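Local structure of vanadium-dependent bromoperoxidase (Corallina officinalis, 1QHB) at residues L195-T200 with P208-R213; E266-I271 with S279-I284; D369-V372 with S376-V379. The protein catalyses the halogenation of organic substrates with bromide and hydrogen peroxide, using bound vanadate, and carries a calcium ion in each subunit that is important for stability. All blocks are in the same frame, centred on the assembly; numbering follows the deposited sequence.

Interaction 1. Residues L195-T200 with P208-R213; sequences LEWFNT and PAEIRR
The indole of Trp-197 carries this contact, its six-membered part reaching the backbone of the helical turn that holds Glu-210 and Arg-213. CH2 of Trp-197 comes within 4.1 Å of the carbonyl O of Glu-210, which lies oblique to the ring, and CZ2 of Trp-197 passes 4.3 Å from O of Arg-213, which sits at the ring edge near its plane. No direct hydrogen bond joins the two segments. One water does so instead: NE1 of Trp-197 donates to it at 2.9 Å, with the water in the indole plane, and the water donates onward to Arg-213 O at 2.7 Å. A chi1 of -170° turns the indole of Trp-197 toward helix 208-213, which brings its far edge near that backbone although the nearest CA atoms, those of Trp-197 and Glu-210, are 10.5 Å apart. The contact joins two short helices, 196-199 and 208-213, which are connected by an eight-residue linker, 200-207, without regular structure and packed through one aromatic side chain and a water bridge. On the far helix, CA of Glu-210 lies 4.2 Å above the guanidinium plane of Arg-213, over its centre. That guanidinium is held by salt bridges to Glu-154 and Glu-558. Helix 153-167 flanks the indole through Glu-154 and Ala-157, while Ser-554 and Phe-557 of helix 553-574 pack against Arg-213.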
ATOM      1  N   LEU A 195      37.918 -23.115  46.509  1.00 20.70           N
ATOM      2  CA  LEU A 195      36.596 -23.356  45.961  1.00 17.64           C
ATOM      3  C   LEU A 195      36.719 -23.773  44.512  1.00 17.44           C
ATOM      4  O   LEU A 195      37.458 -23.231  43.695  1.00 18.75           O
ATOM      5  CB  LEU A 195      35.701 -22.126  46.091  1.00 18.16           C
ATOM      6  CG  LEU A 195      35.612 -21.544  47.512  1.00 24.40           C
ATOM      7  CD1 LEU A 195      34.861 -20.226  47.473  1.00 17.60           C
ATOM      8  CD2 LEU A 195      34.899 -22.550  48.410  1.00 16.09           C
ATOM      9  N   GLU A 196      35.936 -24.777  44.138  1.00 18.12           N
ATOM     10  CA  GLU A 196      35.906 -25.347  42.799  1.00 17.65           C
ATOM     11  C   GLU A 196      35.715 -24.329  41.694  1.00 17.79           C
ATOM     12  O   GLU A 196      36.363 -24.457  40.642  1.00 17.22           O
ATOM     13  CB  GLU A 196      34.763 -26.370  42.816  1.00 16.94           C
ATOM     14  CG  GLU A 196      34.488 -27.018  41.471  1.00 32.64           C
ATOM     15  CD  GLU A 196      33.238 -27.890  41.521  1.00 43.67           C
ATOM     16  OE1 GLU A 196      32.583 -28.050  42.579  1.00 45.68           O
ATOM     17  OE2 GLU A 196      32.937 -28.433  40.439  1.00 48.94           O
ATOM     18  N   TRP A 197      34.865 -23.312  41.840  1.00 16.57           N
ATOM     19  CA  TRP A 197      34.718 -22.318  40.778  1.00 15.47           C
ATOM     20  C   TRP A 197      36.065 -21.792  40.302  1.00 16.74           C
ATOM     21  O   TRP A 197      36.429 -21.738  39.103  1.00 18.13           O
ATOM     22  CB  TRP A 197      33.856 -21.147  41.262  1.00 16.71           C
ATOM     23  CG  TRP A 197      33.475 -20.201  40.147  1.00 18.09           C
ATOM     24  CD1 TRP A 197      33.893 -18.901  40.020  1.00 13.65           C
ATOM     25  CD2 TRP A 197      32.654 -20.464  39.012  1.00 14.03           C
ATOM     26  NE1 TRP A 197      33.404 -18.367  38.872  1.00 16.94           N
ATOM     27  CE2 TRP A 197      32.620 -19.301  38.236  1.00 16.30           C
ATOM     28  CE3 TRP A 197      31.901 -21.582  38.594  1.00 16.86           C
ATOM     29  CZ2 TRP A 197      31.871 -19.173  37.054  1.00 12.32           C
ATOM     30  CZ3 TRP A 197      31.153 -21.479  37.435  1.00 11.65           C
ATOM     31  CH2 TRP A 197      31.172 -20.289  36.671  1.00  9.55           C
ATOM     32  N   PHE A 198      36.918 -21.410  41.277  1.00 17.00           N
ATOM     33  CA  PHE A 198      38.218 -20.857  40.942  1.00 16.38           C
ATOM     34  C   PHE A 198      39.323 -21.879  40.681  1.00 18.95           C
ATOM     35  O   PHE A 198      40.217 -21.571  39.883  1.00 17.53           O
ATOM     36  CB  PHE A 198      38.698 -19.928  42.070  1.00 11.69           C
ATOM     37  CG  PHE A 198      37.826 -18.746  42.390  1.00 15.17           C
ATOM     38  CD1 PHE A 198      37.741 -17.661  41.534  1.00 15.54           C
ATOM     39  CD2 PHE A 198      37.145 -18.668  43.586  1.00  8.04           C
ATOM     40  CE1 PHE A 198      36.957 -16.556  41.813  1.00 13.25           C
ATOM     41  CE2 PHE A 198      36.351 -17.578  43.912  1.00 12.67           C
ATOM     42  CZ  PHE A 198      36.252 -16.520  43.020  1.00 11.51           C
ATOM     43  N   ASN A 199      39.317 -23.026  41.364  1.00 19.80           N
ATOM     44  CA  ASN A 199      40.461 -23.924  41.203  1.00 21.66           C
ATOM     45  C   ASN A 199      40.278 -25.007  40.184  1.00 23.50           C
ATOM     46  O   ASN A 199      41.188 -25.798  39.996  1.00 26.07           O
ATOM     47  CB  ASN A 199      40.905 -24.535  42.547  1.00 14.92           C
ATOM     48  CG  ASN A 199      39.903 -25.462  43.184  1.00 17.10           C
ATOM     49  OD1 ASN A 199      39.162 -26.145  42.500  1.00 21.14           O
ATOM     50  ND2 ASN A 199      39.780 -25.491  44.495  1.00 16.79           N
ATOM     51  N   THR A 200      39.162 -25.057  39.479  1.00 25.73           N
ATOM     52  CA  THR A 200      38.870 -26.020  38.414  1.00 23.73           C
ATOM     53  C   THR A 200      38.321 -25.280  37.202  1.00 23.15           C
ATOM     54  O   THR A 200      37.495 -24.395  37.373  1.00 23.51           O
ATOM     55  CB  THR A 200      37.739 -26.949  38.918  1.00 24.46           C
ATOM     56  OG1 THR A 200      38.236 -27.551  40.117  1.00 22.97           O
ATOM     57  CG2 THR A 200      37.340 -28.051  37.971  1.00 24.49           C
ATOM     58  N   PRO A 208      28.131 -21.402  27.293  1.00 20.76           N
ATOM     59  CA  PRO A 208      29.117 -20.437  26.871  1.00 18.03           C
ATOM     60  C   PRO A 208      29.177 -19.230  27.777  1.00 19.04           C
ATOM     61  O   PRO A 208      30.296 -18.720  27.997  1.00 21.33           O
ATOM     62  CB  PRO A 208      28.752 -20.058  25.454  1.00 18.35           C
ATOM     63  CG  PRO A 208      27.934 -21.209  24.965  1.00 22.08           C
ATOM     64  CD  PRO A 208      27.297 -21.871  26.149  1.00 20.48           C
ATOM     65  N   ALA A 209      28.042 -18.729  28.261  1.00 17.12           N
ATOM     66  CA  ALA A 209      28.082 -17.540  29.120  1.00 20.39           C
ATOM     67  C   ALA A 209      28.869 -17.785  30.412  1.00 17.47           C
ATOM     68  O   ALA A 209      29.556 -16.900  30.886  1.00 16.30           O
ATOM     69  CB  ALA A 209      26.673 -17.108  29.460  1.00 14.77           C
ATOM     70  N   GLU A 210      28.752 -18.998  30.963  1.00 17.08           N
ATOM     71  CA  GLU A 210      29.486 -19.409  32.134  1.00 19.12           C
ATOM     72  C   GLU A 210      30.975 -19.506  31.872  1.00 19.11           C
ATOM     73  O   GLU A 210      31.742 -19.127  32.737  1.00 20.36           O
ATOM     74  CB  GLU A 210      29.085 -20.832  32.550  1.00 14.33           C
ATOM     75  CG  GLU A 210      28.056 -20.859  33.650  1.00 26.27           C
ATOM     76  CD  GLU A 210      27.837 -22.233  34.267  1.00 20.72           C
ATOM     77  OE1 GLU A 210      28.728 -23.098  34.307  1.00 24.22           O
ATOM     78  OE2 GLU A 210      26.696 -22.373  34.736  1.00 28.78           O
ATOM     79  N   ILE A 211      31.331 -20.056  30.710  1.00 18.01           N
ATOM     80  CA  ILE A 211      32.741 -20.204  30.361  1.00 17.27           C
ATOM     81  C   ILE A 211      33.314 -18.817  30.279  1.00 18.81           C
ATOM     82  O   ILE A 211      34.392 -18.553  30.794  1.00 20.69           O
ATOM     83  CB  ILE A 211      32.940 -20.999  29.058  1.00 18.29           C
ATOM     84  CG1 ILE A 211      32.543 -22.462  29.282  1.00 16.20           C
ATOM     85  CG2 ILE A 211      34.362 -20.887  28.524  1.00 15.69           C
ATOM     86  CD1 ILE A 211      32.209 -23.204  27.996  1.00 16.21           C
ATOM     87  N   ARG A 212      32.608 -17.869  29.662  1.00 18.51           N
ATOM     88  CA  ARG A 212      33.173 -16.521  29.537  1.00 16.43           C
ATOM     89  C   ARG A 212      33.344 -15.821  30.878  1.00 17.23           C
ATOM     90  O   ARG A 212      34.282 -15.033  31.035  1.00 18.33           O
ATOM     91  CB  ARG A 212      32.286 -15.724  28.568  1.00 17.16           C
ATOM     92  CG  ARG A 212      32.970 -14.423  28.161  1.00 30.63           C
ATOM     93  CD  ARG A 212      32.110 -13.537  27.273  1.00 37.98           C
ATOM     94  NE  ARG A 212      32.759 -12.224  27.154  1.00 47.70           N
ATOM     95  CZ  ARG A 212      32.385 -11.199  26.398  1.00 47.38           C
ATOM     96  NH1 ARG A 212      31.323 -11.251  25.594  1.00 41.83           N
ATOM     97  NH2 ARG A 212      33.109 -10.076  26.446  1.00 38.52           N
ATOM     98  N   ARG A 213      32.502 -16.026  31.883  1.00 14.45           N
ATOM     99  CA  ARG A 213      32.731 -15.289  33.137  1.00 18.24           C
ATOM    100  C   ARG A 213      33.424 -16.112  34.226  1.00 16.40           C
ATOM    101  O   ARG A 213      33.567 -15.595  35.335  1.00 14.04           O
ATOM    102  CB  ARG A 213      31.400 -14.724  33.678  1.00 13.41           C
ATOM    103  CG  ARG A 213      30.401 -15.781  34.082  1.00 11.50           C
ATOM    104  CD  ARG A 213      29.069 -15.130  34.547  1.00 11.82           C
ATOM    105  NE  ARG A 213      28.261 -16.254  35.044  1.00  9.15           N
ATOM    106  CZ  ARG A 213      27.213 -16.733  34.391  1.00 16.79           C
ATOM    107  NH1 ARG A 213      26.803 -16.172  33.255  1.00 16.67           N
ATOM    108  NH2 ARG A 213      26.556 -17.768  34.880  1.00 11.91           N
TER
HETATM  109  O   HOH W   1      33.131 -15.617  37.952  1.00 15.48           O

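Interaction 2. Residues E266-I271 with S279-I284; sequences EFDGEI and SQRVRI
Asp-268 and Arg-281 meet in a salt bridge whose main bond runs from NH2 of Arg-281 to OD1 of Asp-268, 3.0 Å long with an N-H...O angle of 159°. OD1 is approached on its syn side, 32° out of the carboxylate plane, yet it lies almost within the guanidinium plane. NH1 of Arg-281 adds weak bonds to the same OD1 and to the backbone O of Asp-268, the latter 2.9 Å long but bent to 125°. The extended chain from CG to NE carries the guanidinium back to Asp-268, while NE is taken by a salt bridge to Asp-517.

A water between Glu-270, Ser-279 and Arg-281 has three partners: it donates to OE2 of Glu-270 at 2.6 Å and accepts from OG of Ser-279 and from NH1 of Arg-281. The same OG accepts from the backbone N of Arg-281 at 3.2 Å, forming an ST turn. In the antiparallel hairpin of strands 270-273 and 276-285, Glu-270 and Ser-279 form a non-hydrogen-bonded pair, and next to it N of Gln-280 donates to O of Gly-269 at 2.9 Å. CD1 of Ile-271 lies 3.9 Å from NE2 of Gln-280, and that NE2 donates to the carbonyls of Phe-240 and Val-243. Ser-279 also pairs with a strand of a neighbouring subunit, continuing the sheet across the interface.

With Asp-268 and Asp-517 bound and Glu-270 linked through water, the positive charge of Arg-281 is probably well compensated, and its guanidinium is fixed in orientation from several directions.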
ATOM      1  N   GLU A 266      45.653  19.816  39.630  1.00 12.99           N
ATOM      2  CA  GLU A 266      45.561  18.581  38.877  1.00 14.25           C
ATOM      3  C   GLU A 266      45.885  17.386  39.753  1.00 18.66           C
ATOM      4  O   GLU A 266      45.220  16.360  39.741  1.00 18.40           O
ATOM      5  CB  GLU A 266      46.503  18.582  37.670  1.00  9.76           C
ATOM      6  CG  GLU A 266      46.480  17.264  36.906  1.00 12.28           C
ATOM      7  CD  GLU A 266      47.118  17.374  35.535  1.00 17.82           C
ATOM      8  OE1 GLU A 266      47.651  18.442  35.162  1.00 14.65           O
ATOM      9  OE2 GLU A 266      47.088  16.371  34.793  1.00 20.65           O
ATOM     10  N   PHE A 267      47.029  17.489  40.432  1.00 17.95           N
ATOM     11  CA  PHE A 267      47.597  16.405  41.229  1.00 14.51           C
ATOM     12  C   PHE A 267      46.983  16.367  42.604  1.00 15.46           C
ATOM     13  O   PHE A 267      47.438  15.582  43.403  1.00 18.10           O
ATOM     14  CB  PHE A 267      49.125  16.547  41.312  1.00 18.60           C
ATOM     15  CG  PHE A 267      49.652  16.760  39.902  1.00 18.30           C
ATOM     16  CD1 PHE A 267      49.470  15.757  38.974  1.00 16.45           C
ATOM     17  CD2 PHE A 267      50.163  17.987  39.519  1.00 25.34           C
ATOM     18  CE1 PHE A 267      49.895  15.959  37.679  1.00 17.09           C
ATOM     19  CE2 PHE A 267      50.588  18.185  38.214  1.00 21.78           C
ATOM     20  CZ  PHE A 267      50.459  17.161  37.302  1.00 20.38           C
ATOM     21  N   ASP A 268      45.935  17.153  42.867  1.00 14.82           N
ATOM     22  CA  ASP A 268      45.247  17.145  44.115  1.00 15.34           C
ATOM     23  C   ASP A 268      43.775  16.789  43.944  1.00 15.67           C
ATOM     24  O   ASP A 268      42.955  17.063  44.820  1.00 16.95           O
ATOM     25  CB  ASP A 268      45.431  18.447  44.901  1.00 21.32           C
ATOM     26  CG  ASP A 268      45.169  18.172  46.384  1.00 25.68           C
ATOM     27  OD1 ASP A 268      45.461  17.063  46.880  1.00 27.57           O
ATOM     28  OD2 ASP A 268      44.614  19.114  46.981  1.00 33.16           O
ATOM     29  N   GLY A 269      43.423  16.137  42.833  1.00 14.62           N
ATOM     30  CA  GLY A 269      42.102  15.606  42.647  1.00 11.24           C
ATOM     31  C   GLY A 269      41.092  16.668  42.264  1.00 12.33           C
ATOM     32  O   GLY A 269      39.907  16.466  42.540  1.00 14.55           O
ATOM     33  N   GLU A 270      41.586  17.695  41.589  1.00 11.37           N
ATOM     34  CA  GLU A 270      40.664  18.745  41.167  1.00 11.27           C
ATOM     35  C   GLU A 270      40.377  18.653  39.660  1.00 15.14           C
ATOM     36  O   GLU A 270      41.341  18.891  38.893  1.00 10.54           O
ATOM     37  CB  GLU A 270      41.241  20.109  41.457  1.00 15.22           C
ATOM     38  CG  GLU A 270      41.385  20.411  42.950  1.00 25.46           C
ATOM     39  CD  GLU A 270      40.103  20.345  43.761  1.00 35.92           C
ATOM     40  OE1 GLU A 270      39.007  20.601  43.214  1.00 40.10           O
ATOM     41  OE2 GLU A 270      40.084  20.021  44.969  1.00 47.68           O
ATOM     42  N   ILE A 271      39.160  18.300  39.202  1.00 11.68           N
ATOM     43  CA  ILE A 271      38.798  18.254  37.800  1.00 12.77           C
ATOM     44  C   ILE A 271      38.324  19.644  37.374  1.00 11.18           C
ATOM     45  O   ILE A 271      37.378  20.154  38.025  1.00 12.16           O
ATOM     46  CB  ILE A 271      37.633  17.279  37.437  1.00 13.09           C
ATOM     47  CG1 ILE A 271      37.995  15.896  38.015  1.00  9.11           C
ATOM     48  CG2 ILE A 271      37.296  17.219  35.964  1.00  7.85           C
ATOM     49  CD1 ILE A 271      36.749  15.017  37.997  1.00 10.06           C
ATOM     50  N   SER A 279      35.745  18.108  42.921  1.00 10.43           N
ATOM     51  CA  SER A 279      36.767  17.515  43.774  1.00 12.72           C
ATOM     52  C   SER A 279      36.556  15.996  43.747  1.00 12.95           C
ATOM     53  O   SER A 279      35.398  15.641  43.941  1.00 11.32           O
ATOM     54  CB  SER A 279      36.554  18.041  45.223  1.00 13.75           C
ATOM     55  OG  SER A 279      37.341  17.217  46.072  1.00 12.59           O
ATOM     56  N   GLN A 280      37.568  15.163  43.603  1.00 11.35           N
ATOM     57  CA  GLN A 280      37.455  13.744  43.621  1.00 10.17           C
ATOM     58  C   GLN A 280      37.370  13.168  45.043  1.00 12.88           C
ATOM     59  O   GLN A 280      37.191  11.945  45.214  1.00 12.04           O
ATOM     60  CB  GLN A 280      38.677  13.073  42.948  1.00 12.90           C
ATOM     61  CG  GLN A 280      38.832  13.409  41.476  1.00 14.42           C
ATOM     62  CD  GLN A 280      38.064  12.444  40.579  1.00 16.33           C
ATOM     63  OE1 GLN A 280      36.928  12.065  40.902  1.00 13.72           O
ATOM     64  NE2 GLN A 280      38.723  12.057  39.471  1.00  7.58           N
ATOM     65  N   ARG A 281      37.495  13.998  46.073  1.00 10.84           N
ATOM     66  CA  ARG A 281      37.495  13.475  47.441  1.00 10.55           C
ATOM     67  C   ARG A 281      36.081  13.079  47.849  1.00 10.69           C
ATOM     68  O   ARG A 281      35.173  13.892  47.638  1.00 11.19           O
ATOM     69  CB  ARG A 281      38.071  14.544  48.395  1.00  8.29           C
ATOM     70  CG  ARG A 281      39.542  14.836  48.138  1.00  6.52           C
ATOM     71  CD  ARG A 281      40.177  15.643  49.265  1.00  9.75           C
ATOM     72  NE  ARG A 281      41.607  15.319  49.371  1.00  9.37           N
ATOM     73  CZ  ARG A 281      42.551  15.789  48.546  1.00 16.71           C
ATOM     74  NH1 ARG A 281      42.294  16.691  47.597  1.00 11.64           N
ATOM     75  NH2 ARG A 281      43.806  15.430  48.701  1.00  8.34           N
ATOM     76  N   VAL A 282      35.922  11.869  48.365  1.00  7.98           N
ATOM     77  CA  VAL A 282      34.631  11.349  48.758  1.00  8.74           C
ATOM     78  C   VAL A 282      34.365  11.479  50.246  1.00 11.77           C
ATOM     79  O   VAL A 282      35.264  11.513  51.097  1.00 13.59           O
ATOM     80  CB  VAL A 282      34.612   9.825  48.384  1.00 13.45           C
ATOM     81  CG1 VAL A 282      35.659   9.077  49.227  1.00  7.11           C
ATOM     82  CG2 VAL A 282      33.237   9.199  48.578  1.00 11.90           C
ATOM     83  N   ARG A 283      33.080  11.549  50.631  1.00 12.55           N
ATOM     84  CA  ARG A 283      32.666  11.602  52.019  1.00 11.02           C
ATOM     85  C   ARG A 283      33.122  10.333  52.711  1.00 14.35           C
ATOM     86  O   ARG A 283      33.258   9.281  52.076  1.00 13.48           O
ATOM     87  CB  ARG A 283      31.160  11.843  52.153  1.00  8.53           C
ATOM     88  CG  ARG A 283      30.742  13.208  51.650  1.00  9.15           C
ATOM     89  CD  ARG A 283      31.536  14.372  52.164  1.00 10.20           C
ATOM     90  NE  ARG A 283      30.939  15.655  51.853  1.00 14.50           N
ATOM     91  CZ  ARG A 283      31.535  16.817  52.117  1.00 15.14           C
ATOM     92  NH1 ARG A 283      32.728  16.886  52.685  1.00 10.69           N
ATOM     93  NH2 ARG A 283      30.929  17.972  51.840  1.00  8.95           N
ATOM     94  N   ILE A 284      33.412  10.448  54.029  1.00 14.28           N
ATOM     95  CA  ILE A 284      33.977   9.315  54.737  1.00 12.99           C
ATOM     96  C   ILE A 284      33.014   8.633  55.677  1.00 14.07           C
ATOM     97  O   ILE A 284      32.784   9.217  56.778  1.00 14.33           O
ATOM     98  CB  ILE A 284      35.195   9.805  55.590  1.00 15.24           C
ATOM     99  CG1 ILE A 284      36.224  10.472  54.691  1.00 10.80           C
ATOM    100  CG2 ILE A 284      35.835   8.646  56.353  1.00 12.10           C
ATOM    101  CD1 ILE A 284      36.986  11.584  55.430  1.00 10.33           C
TER
HETATM  102  O   HOH W   2      39.991  17.675  46.113  1.00 26.42           O

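Interaction 3. Residues D369-V372 with S376-V379; sequences DVFV and SAHV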
ATOM      1  N   ASP A 369      36.599  23.337  12.763  1.00 35.83           N
ATOM      2  CA  ASP A 369      36.764  22.840  14.143  1.00 32.65           C
ATOM      3  C   ASP A 369      35.525  22.041  14.527  1.00 33.34           C
ATOM      4  O   ASP A 369      34.561  22.006  13.738  1.00 33.07           O
ATOM      5  CB  ASP A 369      37.037  24.021  15.041  1.00 38.87           C
ATOM      6  CG  ASP A 369      37.658  23.741  16.387  1.00 37.63           C
ATOM      7  OD1 ASP A 369      37.836  22.563  16.786  1.00 38.66           O
ATOM      8  OD2 ASP A 369      37.963  24.779  17.036  1.00 38.17           O
ATOM      9  N   VAL A 370      35.542  21.327  15.664  1.00 30.99           N
ATOM     10  CA  VAL A 370      34.428  20.509  16.079  1.00 29.82           C
ATOM     11  C   VAL A 370      33.875  20.882  17.460  1.00 31.15           C
ATOM     12  O   VAL A 370      34.628  21.185  18.379  1.00 29.36           O
ATOM     13  CB  VAL A 370      34.723  18.990  16.176  1.00 32.02           C
ATOM     14  CG1 VAL A 370      34.817  18.339  14.793  1.00 28.79           C
ATOM     15  CG2 VAL A 370      35.956  18.705  17.027  1.00 25.33           C
ATOM     16  N   PHE A 371      32.555  20.741  17.590  1.00 30.39           N
ATOM     17  CA  PHE A 371      31.898  21.025  18.861  1.00 27.79           C
ATOM     18  C   PHE A 371      30.558  20.317  18.926  1.00 25.13           C
ATOM     19  O   PHE A 371      30.443  19.243  19.503  1.00 25.47           O
ATOM     20  CB  PHE A 371      31.792  22.537  19.050  1.00 32.70           C
ATOM     21  CG  PHE A 371      31.255  22.940  20.400  1.00 37.55           C
ATOM     22  CD1 PHE A 371      32.031  22.789  21.537  1.00 40.54           C
ATOM     23  CD2 PHE A 371      29.991  23.502  20.521  1.00 39.85           C
ATOM     24  CE1 PHE A 371      31.548  23.180  22.784  1.00 38.09           C
ATOM     25  CE2 PHE A 371      29.513  23.871  21.760  1.00 39.57           C
ATOM     26  CZ  PHE A 371      30.285  23.703  22.897  1.00 38.50           C
ATOM     27  N   VAL A 372      29.558  20.837  18.255  1.00 23.71           N
ATOM     28  CA  VAL A 372      28.196  20.319  18.201  1.00 25.09           C
ATOM     29  C   VAL A 372      28.229  18.860  17.759  1.00 26.35           C
ATOM     30  O   VAL A 372      27.723  17.983  18.435  1.00 27.26           O
ATOM     31  CB  VAL A 372      27.319  21.163  17.251  1.00 18.89           C
ATOM     32  CG1 VAL A 372      25.934  20.547  17.164  1.00 23.36           C
ATOM     33  CG2 VAL A 372      27.244  22.599  17.741  1.00 19.67           C
ATOM     34  N   SER A 376      33.273  18.291  21.667  1.00 15.05           N
ATOM     35  CA  SER A 376      32.918  18.076  23.079  1.00 14.03           C
ATOM     36  C   SER A 376      31.439  18.047  23.370  1.00 14.41           C
ATOM     37  O   SER A 376      30.973  17.203  24.172  1.00 15.29           O
ATOM     38  CB  SER A 376      33.681  19.116  23.877  1.00 14.96           C
ATOM     39  OG  SER A 376      33.260  20.408  23.540  1.00 23.51           O
ATOM     40  N   ALA A 377      30.609  18.907  22.812  1.00 11.64           N
ATOM     41  CA  ALA A 377      29.167  18.917  23.119  1.00 12.83           C
ATOM     42  C   ALA A 377      28.502  17.615  22.709  1.00 12.28           C
ATOM     43  O   ALA A 377      27.614  17.086  23.393  1.00 13.66           O
ATOM     44  CB  ALA A 377      28.417  20.010  22.396  1.00 14.70           C
ATOM     45  N   HIS A 378      29.001  17.040  21.602  1.00 10.63           N
ATOM     46  CA  HIS A 378      28.413  15.807  21.095  1.00 11.60           C
ATOM     47  C   HIS A 378      28.606  14.680  22.091  1.00 14.51           C
ATOM     48  O   HIS A 378      27.632  14.047  22.503  1.00 16.43           O
ATOM     49  CB  HIS A 378      29.011  15.497  19.753  1.00 10.79           C
ATOM     50  CG  HIS A 378      28.327  14.430  18.983  1.00 18.62           C
ATOM     51  ND1 HIS A 378      28.726  14.077  17.701  1.00 22.20           N
ATOM     52  CD2 HIS A 378      27.260  13.638  19.292  1.00 18.14           C
ATOM     53  CE1 HIS A 378      27.915  13.116  17.274  1.00 18.86           C
ATOM     54  NE2 HIS A 378      27.031  12.827  18.205  1.00 18.29           N
ATOM     55  N   VAL A 379      29.874  14.398  22.459  1.00 13.89           N
ATOM     56  CA  VAL A 379      30.148  13.348  23.422  1.00 11.15           C
ATOM     57  C   VAL A 379      29.558  13.603  24.815  1.00 12.15           C
ATOM     58  O   VAL A 379      29.185  12.686  25.576  1.00  9.32           O
ATOM     59  CB  VAL A 379      31.658  13.042  23.497  1.00 11.43           C
ATOM     60  CG1 VAL A 379      32.522  14.128  24.117  1.00  5.48           C
ATOM     61  CG2 VAL A 379      31.835  11.713  24.247  1.00  6.65           C
TER
HETATM   62  O   HOH W   3      35.079  20.249  20.619  1.00 35.87           O
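The loop that leads from the calcium-binding region into helix 376-402 folds back on the first turn of that helix, and Phe-371 makes most of the contact. CB of Ala-377 stands over one face of the phenyl ring in a CH-pi contact, 4.1 Å from the ring centroid and 13° off its normal. CD1 and CE1 of Phe-371 each lie 3.3 Å from OG of Ser-376, which approaches the ring obliquely. CG of Phe-371 is anti to the backbone N (chi1 -174°), which lays the ring alongside the helix start.

The backbone joins the two segments as well. N of His-378 gives a weak hydrogen bond to O of Phe-371, 3.4 Å long with an N-H...O angle of 144°. A water extends this backbone link, donating to O of Val-370 and accepting from N of Ser-376 at 2.9 Å. The first turn of a helix has amide groups without acceptors inside the helix, and here the water and the Phe-371 carbonyl engage two of them, at Ser-376 and His-378.

Farther along the loop, O of Val-372 packs 3.1 Å from CB of His-378. ND1 of that histidine accepts from the backbone N of Phe-374 in the intervening loop, and its ring meets Phe-499 edge-to-face. A neighbouring subunit contributes Leu-335 against Phe-371 and Leu-391 against Ala-377, while Asn-125 of that subunit forms weak hydrogen bonds to the backbone N atoms of Phe-371 and Val-372.

The three contacts follow one another along the chain without touching. Interactions 2 and 3 lie nearest, with centres 26 Å apart and nearest atoms about 13 Å apart; both reach the same neighbouring subunit, where Ser-279 and Asp-369 each pair with a strand of that chain, so both belong to a dodecamer interface. Interaction 1 stands off, its centre 37 Å from that of interaction 2 and 43 Å from that of interaction 3. Interaction 3 is near the calcium: the side chain of Phe-371 is about 11 Å from the ion, and that of Val-372 about 9 Å from the side chain of the ligand Gln-368. Interactions 1 and 2 lie away from the calcium and vanadate sites.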